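Local atomic coordinates of N5-carboxyaminoimidazole ribonucleotide synthetase (Bacillus anthracis, PDB entry 3QFF), a protein that probably catalyses the ATP-dependent carboxylation of 5-aminoimidazole ribonucleotide with bicarbonate, yielding N5-carboxyaminoimidazole ribonucleotide in purine biosynthesis. Residues Met36-Ala41 with Cys303-Gly308. Numbering follows the deposited sequence.
Sequences MGYKIA and CNLPLG
Tyr-38 reaches across to the chain that leaves helix 294-303, and its phenol end meets Cys-303 and Leu-305 together. CD1 of Leu-305 comes up at the ring edge, near the ring plane, and stands 3.5 Å from Tyr-38 OH, whereas CG and CD2 of the same leucine lie farther from that oxygen. The thiol approaches obliquely: Cys-303 SG is 4.3 Å from the centroid of the Tyr-38 ring, 35° off its normal, a sulfur-aromatic contact. This SG lies 3.8 Å from Tyr-38 CZ, the ring carbon nearest to it, and 3.7 Å from Tyr-38 OH. The hydroxyl meets only carbon and sulfur of 303-308; its hydrogen bond is with Ile-11 O, outside the two segments, and ties down the buried ring end. Each segment contains the C-prime residue of the Schellman motif that ends the helix before it. Gly-37, with positive phi, closes helix 24-35 and leads into strand 39-44 of the parallel, Rossmann-like sheet in the preATP-grasp domain; Asn-304, also at positive phi, ends helix 294-303. Cys-303 and Leu-305, one on each side of Asn-304 in sequence, both point their side chains at Tyr-38. The same methyl, Leu-305 CD1, also touches Met-36 SD at 4.1 Å, the two side chains running past each other in opposite directions. An extended chi2 (-178°) carries that sulfur out to the leucine. Met-36 also packs on Ile-299 and Arg-300 of helix 294-303, and on Leu-341 of the second subunit.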
# COMPACT_ATOMS: atom_id res chain seq x y z
N MET A 36 -4.56 -6.99 4.02
CA MET A 36 -5.18 -7.44 5.25
C MET A 36 -5.70 -8.87 5.14
O MET A 36 -6.36 -9.35 6.05
CB MET A 36 -6.31 -6.49 5.65
CG MET A 36 -5.86 -5.31 6.51
SD MET A 36 -7.22 -4.21 7.01
CE MET A 36 -7.69 -3.56 5.42
N GLY A 37 -5.42 -9.53 4.02
CA GLY A 37 -5.71 -10.94 3.85
C GLY A 37 -7.14 -11.27 3.45
O GLY A 37 -7.60 -12.38 3.70
N TYR A 38 -7.84 -10.30 2.86
CA TYR A 38 -9.16 -10.55 2.28
C TYR A 38 -9.05 -11.13 0.88
O TYR A 38 -8.09 -10.88 0.15
CB TYR A 38 -10.02 -9.27 2.25
CG TYR A 38 -10.45 -8.85 3.62
CD1 TYR A 38 -11.56 -9.43 4.23
CD2 TYR A 38 -9.73 -7.87 4.32
CE1 TYR A 38 -11.95 -9.06 5.50
CE2 TYR A 38 -10.12 -7.49 5.61
CZ TYR A 38 -11.23 -8.08 6.19
OH TYR A 38 -11.60 -7.69 7.46
N LYS A 39 -10.06 -11.93 0.51
CA LYS A 39 -10.24 -12.42 -0.85
C LYS A 39 -11.17 -11.44 -1.57
O LYS A 39 -11.99 -10.79 -0.92
CB LYS A 39 -10.83 -13.84 -0.79
CG LYS A 39 -11.18 -14.45 -2.14
CD LYS A 39 -11.47 -15.97 -2.00
CE LYS A 39 -12.03 -16.55 -3.31
NZ LYS A 39 -12.25 -18.04 -3.22
N ILE A 40 -11.03 -11.31 -2.88
CA ILE A 40 -11.77 -10.32 -3.64
C ILE A 40 -12.54 -10.94 -4.81
O ILE A 40 -11.97 -11.69 -5.61
CB ILE A 40 -10.83 -9.21 -4.21
CG1 ILE A 40 -10.03 -8.52 -3.08
CG2 ILE A 40 -11.62 -8.18 -5.07
CD1 ILE A 40 -10.88 -7.75 -2.08
N ALA A 41 -13.83 -10.61 -4.89
CA ALA A 41 -14.64 -10.91 -6.09
C ALA A 41 -15.09 -9.59 -6.71
O ALA A 41 -15.44 -8.66 -6.00
CB ALA A 41 -15.85 -11.79 -5.72
N CYS A 303 -16.17 -3.55 6.90
CA CYS A 303 -15.93 -4.80 7.62
C CYS A 303 -16.06 -4.61 9.13
O CYS A 303 -16.00 -5.58 9.89
CB CYS A 303 -14.53 -5.36 7.30
SG CYS A 303 -14.31 -5.93 5.59
N ASN A 304 -16.25 -3.36 9.56
CA ASN A 304 -16.38 -2.99 10.97
C ASN A 304 -15.13 -3.33 11.79
O ASN A 304 -15.20 -3.85 12.90
CB ASN A 304 -17.66 -3.61 11.58
CG ASN A 304 -18.12 -2.89 12.85
OD1 ASN A 304 -17.80 -1.72 13.07
ND2 ASN A 304 -18.89 -3.60 13.69
N LEU A 305 -13.97 -3.04 11.21
CA LEU A 305 -12.71 -3.08 11.97
C LEU A 305 -12.45 -1.69 12.54
O LEU A 305 -13.06 -0.70 12.08
CB LEU A 305 -11.56 -3.50 11.05
CG LEU A 305 -11.77 -4.73 10.17
CD1 LEU A 305 -10.58 -4.89 9.25
CD2 LEU A 305 -11.99 -6.00 11.01
N PRO A 306 -11.58 -1.59 13.54
CA PRO A 306 -11.24 -0.24 14.01
C PRO A 306 -10.67 0.60 12.85
O PRO A 306 -9.92 0.08 12.01
CB PRO A 306 -10.15 -0.50 15.05
CG PRO A 306 -10.43 -1.89 15.54
CD PRO A 306 -10.79 -2.61 14.26
N LEU A 307 -11.03 1.88 12.81
CA LEU A 307 -10.54 2.75 11.75
C LEU A 307 -9.08 3.12 12.03
O LEU A 307 -8.67 3.20 13.17
CB LEU A 307 -11.42 3.99 11.60
CG LEU A 307 -12.89 3.73 11.23
CD1 LEU A 307 -13.67 5.05 11.08
CD2 LEU A 307 -13.05 2.86 9.95
N GLY A 308 -8.30 3.33 10.97
CA GLY A 308 -6.93 3.81 11.16
C GLY A 308 -6.86 5.32 11.30
O GLY A 308 -7.86 6.01 11.11